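Local coordinates for protein probable mannosyltransferase KTR4 (Saccharomyces cerevisiae, PDB 5A07) that is probably a mannosyltransferase of the yeast KTR family, built on a GT-A glycosyltransferase fold and holding guanosine-5'-diphosphate and manganese, at residues 328-338 and 357-366. Numbering follows the deposited sequence.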
loop_
_atom_site.group_PDB
_atom_site.type_symbol
_atom_site.label_atom_id
_atom_site.label_comp_id
_atom_site.label_asym_id
_atom_site.label_seq_id
_atom_site.Cartn_x
_atom_site.Cartn_y
_atom_site.Cartn_z
ATOM N N PHE B 328 0.139 -0.368 14.153
ATOM C CA PHE B 328 -0.440 0.855 13.695
ATOM C C PHE B 328 -1.942 0.726 13.375
ATOM O O PHE B 328 -2.754 1.555 13.755
ATOM C CB PHE B 328 0.372 1.465 12.505
ATOM C CG PHE B 328 -0.250 2.671 11.956
ATOM C CD1 PHE B 328 -0.274 3.871 12.686
ATOM C CD2 PHE B 328 -0.892 2.643 10.729
ATOM C CE1 PHE B 328 -0.902 5.004 12.183
ATOM C CE2 PHE B 328 -1.505 3.777 10.225
ATOM C CZ PHE B 328 -1.498 4.983 10.957
ATOM N N LEU B 329 -2.312 -0.340 12.667
ATOM C CA LEU B 329 -3.695 -0.523 12.264
ATOM C C LEU B 329 -4.588 -0.765 13.507
ATOM O O LEU B 329 -5.775 -0.507 13.471
ATOM C CB LEU B 329 -3.824 -1.722 11.341
ATOM C CG LEU B 329 -2.996 -1.674 10.031
ATOM C CD1 LEU B 329 -3.392 -2.756 9.078
ATOM C CD2 LEU B 329 -3.095 -0.344 9.371
ATOM N N ARG B 330 -4.007 -1.394 14.508
ATOM C CA ARG B 330 -4.721 -1.695 15.744
ATOM C C ARG B 330 -4.826 -0.485 16.711
ATOM O O ARG B 330 -5.490 -0.599 17.735
ATOM C CB ARG B 330 -4.053 -2.862 16.418
ATOM C CG ARG B 330 -4.276 -4.167 15.654
ATOM C CD ARG B 330 -3.346 -5.270 16.170
ATOM N NE ARG B 330 -3.700 -6.498 15.433
ATOM C CZ ARG B 330 -2.915 -7.553 15.305
ATOM N NH1 ARG B 330 -1.717 -7.533 15.752
ATOM N NH2 ARG B 330 -3.323 -8.592 14.622
ATOM N N SER B 331 -4.129 0.608 16.413
ATOM C CA SER B 331 -4.035 1.796 17.261
ATOM C C SER B 331 -5.269 2.607 17.157
ATOM O O SER B 331 -6.062 2.484 16.238
ATOM C CB SER B 331 -2.814 2.670 16.840
ATOM O OG SER B 331 -3.069 3.401 15.600
ATOM N N GLU B 332 -5.491 3.464 18.165
ATOM C CA GLU B 332 -6.772 4.165 18.296
ATOM C C GLU B 332 -7.074 5.037 17.125
ATOM O O GLU B 332 -8.171 4.990 16.575
ATOM C CB GLU B 332 -6.809 4.978 19.611
ATOM C CG GLU B 332 -8.118 5.759 19.722
ATOM C CD GLU B 332 -8.117 6.739 20.908
ATOM O OE1 GLU B 332 -7.435 6.504 21.900
ATOM O OE2 GLU B 332 -8.768 7.797 20.795
ATOM N N PRO B 333 -6.089 5.803 16.608
ATOM C CA PRO B 333 -6.453 6.660 15.504
ATOM C C PRO B 333 -6.930 5.912 14.256
ATOM O O PRO B 333 -7.908 6.311 13.586
ATOM C CB PRO B 333 -5.166 7.428 15.211
ATOM C CG PRO B 333 -4.326 7.289 16.406
ATOM C CD PRO B 333 -4.712 6.017 17.060
ATOM N N TYR B 334 -6.241 4.815 13.936
ATOM C CA TYR B 334 -6.604 4.023 12.730
ATOM C C TYR B 334 -7.979 3.405 12.937
ATOM O O TYR B 334 -8.856 3.504 12.078
ATOM C CB TYR B 334 -5.581 2.916 12.432
ATOM C CG TYR B 334 -5.805 2.349 11.064
ATOM C CD1 TYR B 334 -5.208 2.929 9.959
ATOM C CD2 TYR B 334 -6.637 1.247 10.849
ATOM C CE1 TYR B 334 -5.421 2.426 8.663
ATOM C CE2 TYR B 334 -6.863 0.753 9.583
ATOM C CZ TYR B 334 -6.281 1.346 8.481
ATOM O OH TYR B 334 -6.493 0.858 7.215
ATOM N N GLU B 335 -8.176 2.759 14.068
ATOM C CA GLU B 335 -9.484 2.091 14.320
ATOM C C GLU B 335 -10.671 3.055 14.363
ATOM O O GLU B 335 -11.750 2.792 13.799
ATOM C CB GLU B 335 -9.411 1.315 15.606
ATOM C CG GLU B 335 -8.349 0.207 15.612
ATOM C CD GLU B 335 -8.815 -1.046 14.887
ATOM O OE1 GLU B 335 -9.372 -0.937 13.756
ATOM O OE2 GLU B 335 -8.626 -2.148 15.473
ATOM N N LYS B 336 -10.454 4.241 14.943
ATOM C CA LYS B 336 -11.516 5.260 14.973
ATOM C C LYS B 336 -11.806 5.790 13.606
ATOM O O LYS B 336 -12.993 6.039 13.202
ATOM C CB LYS B 336 -11.095 6.395 15.889
ATOM C CG LYS B 336 -10.955 5.959 17.328
ATOM C CD LYS B 336 -12.326 5.860 17.993
ATOM C CE LYS B 336 -12.112 5.804 19.517
ATOM N NZ LYS B 336 -13.280 5.177 20.175
ATOM N N TYR B 337 -10.732 5.966 12.828
ATOM C CA TYR B 337 -10.952 6.426 11.475
ATOM C C TYR B 337 -11.749 5.390 10.717
ATOM O O TYR B 337 -12.639 5.723 9.914
ATOM C CB TYR B 337 -9.560 6.745 10.825
ATOM C CG TYR B 337 -9.558 7.167 9.413
ATOM C CD1 TYR B 337 -10.343 8.199 8.975
ATOM C CD2 TYR B 337 -8.642 6.602 8.489
ATOM C CE1 TYR B 337 -10.287 8.627 7.656
ATOM C CE2 TYR B 337 -8.606 6.994 7.164
ATOM C CZ TYR B 337 -9.390 8.036 6.760
ATOM O OH TYR B 337 -9.357 8.417 5.462
ATOM N N MET B 338 -11.366 4.114 10.870
ATOM C CA MET B 338 -12.108 3.053 10.139
ATOM C C MET B 338 -13.632 3.062 10.508
ATOM O O MET B 338 -14.506 2.977 9.633
ATOM C CB MET B 338 -11.513 1.647 10.445
ATOM C CG MET B 338 -10.106 1.390 9.910
ATOM S SD MET B 338 -9.936 1.789 8.156
ATOM C CE MET B 338 -9.179 3.394 8.280
ATOM N N VAL B 357 -7.444 4.693 1.554
ATOM C CA VAL B 357 -7.796 4.686 2.953
ATOM C C VAL B 357 -6.628 4.424 3.848
ATOM O O VAL B 357 -6.384 5.151 4.833
ATOM C CB VAL B 357 -8.927 3.663 3.213
ATOM C CG1 VAL B 357 -9.171 3.416 4.708
ATOM C CG2 VAL B 357 -10.198 4.115 2.503
ATOM N N ARG B 358 -5.883 3.354 3.574
ATOM C CA ARG B 358 -4.652 3.080 4.355
ATOM C C ARG B 358 -3.681 4.269 4.279
ATOM O O ARG B 358 -3.054 4.640 5.294
ATOM C CB ARG B 358 -3.951 1.810 3.779
ATOM C CG ARG B 358 -2.654 1.440 4.452
ATOM C CD ARG B 358 -2.846 0.302 5.401
ATOM N NE ARG B 358 -3.084 -0.958 4.682
ATOM C CZ ARG B 358 -4.197 -1.682 4.765
ATOM N NH1 ARG B 358 -5.209 -1.301 5.581
ATOM N NH2 ARG B 358 -4.279 -2.815 4.089
ATOM N N SER B 359 -3.558 4.834 3.084
ATOM C CA SER B 359 -2.559 5.882 2.787
ATOM C C SER B 359 -2.918 7.209 3.498
ATOM O O SER B 359 -2.038 7.857 4.049
ATOM C CB SER B 359 -2.447 6.141 1.285
ATOM O OG SER B 359 -1.999 4.977 0.615
ATOM N N LEU B 360 -4.203 7.525 3.573
ATOM C CA LEU B 360 -4.632 8.746 4.323
ATOM C C LEU B 360 -4.343 8.636 5.791
ATOM O O LEU B 360 -3.801 9.542 6.418
ATOM C CB LEU B 360 -6.143 9.037 4.102
ATOM C CG LEU B 360 -6.421 9.563 2.743
ATOM C CD1 LEU B 360 -7.914 9.484 2.417
ATOM C CD2 LEU B 360 -6.000 11.007 2.610
ATOM N N ALA B 361 -4.621 7.456 6.344
ATOM C CA ALA B 361 -4.329 7.204 7.724
ATOM C C ALA B 361 -2.829 7.287 8.013
ATOM O O ALA B 361 -2.419 7.877 9.025
ATOM C CB ALA B 361 -4.848 5.876 8.169
ATOM N N LEU B 362 -2.027 6.633 7.180
ATOM C CA LEU B 362 -0.584 6.684 7.388
ATOM C C LEU B 362 -0.055 8.151 7.286
ATOM O O LEU B 362 0.796 8.566 8.016
ATOM C CB LEU B 362 0.098 5.786 6.356
ATOM C CG LEU B 362 0.012 4.304 6.625
ATOM C CD1 LEU B 362 0.376 3.577 5.317
ATOM C CD2 LEU B 362 0.960 3.892 7.738
ATOM N N ALA B 363 -0.527 8.893 6.314
ATOM C CA ALA B 363 0.005 10.225 6.073
ATOM C C ALA B 363 -0.432 11.221 7.193
ATOM O O ALA B 363 0.313 12.139 7.536
ATOM C CB ALA B 363 -0.483 10.716 4.731
ATOM N N LEU B 364 -1.638 11.031 7.726
ATOM C CA LEU B 364 -2.198 11.970 8.712
ATOM C C LEU B 364 -1.800 11.605 10.125
ATOM O O LEU B 364 -1.542 12.520 10.952
ATOM C CB LEU B 364 -3.723 12.007 8.614
ATOM C CG LEU B 364 -4.169 12.639 7.313
ATOM C CD1 LEU B 364 -5.629 12.376 7.113
ATOM C CD2 LEU B 364 -3.895 14.120 7.260
ATOM N N PHE B 365 -1.676 10.304 10.445
ATOM C CA PHE B 365 -1.608 9.866 11.835
ATOM C C PHE B 365 -0.299 9.302 12.225
ATOM O O PHE B 365 -0.181 8.820 13.332
ATOM C CB PHE B 365 -2.736 8.860 12.190
ATOM C CG PHE B 365 -4.120 9.302 11.742
ATOM C CD1 PHE B 365 -4.522 10.612 11.904
ATOM C CD2 PHE B 365 -5.002 8.410 11.221
ATOM C CE1 PHE B 365 -5.784 11.055 11.480
ATOM C CE2 PHE B 365 -6.243 8.811 10.768
ATOM C CZ PHE B 365 -6.644 10.149 10.898
ATOM N N ALA B 366 0.705 9.373 11.342
ATOM C CA ALA B 366 2.029 8.816 11.605
ATOM C C ALA B 366 3.083 9.746 11.055
ATOM O O ALA B 366 2.828 10.528 10.142
ATOM C CB ALA B 366 2.210 7.453 10.966
#
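Tyr-337 enters the groove of helix 357-365 as a knob into a hole formed by Val-357, Leu-360, Ala-361 and Phe-365, a worked example of how helices pack beside the central sheet of a GT-A glycosyltransferase fold. Helices 332-338 and 357-365 run roughly antiparallel, at 138° with their axes 10.4 Å apart, with Tyr-334, Tyr-337 and Phe-365 among the side chains that bridge them. With CG anti to the backbone N (chi1 177°), Tyr-337 projects from its helix toward 357-365; the edge of Phe-365 meets the face of its ring in a T-shaped pair, centroids 5.6 Å apart, while the carbonyl oxygen of Val-357 lies at its rim in the ring plane. The phenol oxygen passes beside Leu-360 and is hydrogen-bonded to Thr-276 of helix 272-282, which tethers the knob to a third helix. Pro-333, one turn earlier, lays CB 4.1 Å from CG of Phe-365.

The methyl of Ala-361 packs against a second tyrosine, its CB 3.5 Å from CD1 of Tyr-334. That ring is held between Leu-329 CD2, over the centre of one face, and Met-338 CE, off-centre on the other; the same methyl of Met-338 also touches Val-357 CG1. From the short helix 326-329, Phe-328 brings CE2 to within 3.5 Å of CD2 of Leu-362 and turns its edge to the carbonyl oxygen of Ala-361.

On the polar flank, bends at chi2 and chi3 fold Arg-358 back toward Tyr-334. A salt bridge to Glu-322 and a bond to the carbonyl of Tyr-212 steady the guanidinium, and Tyr-334 OH also bonds to the carbonyl of Ser-213. Arg-358 NH1 donates to Tyr-334 OH at 3.0 Å, nearly in the guanidinium plane but bent to 136° at the hydrogen.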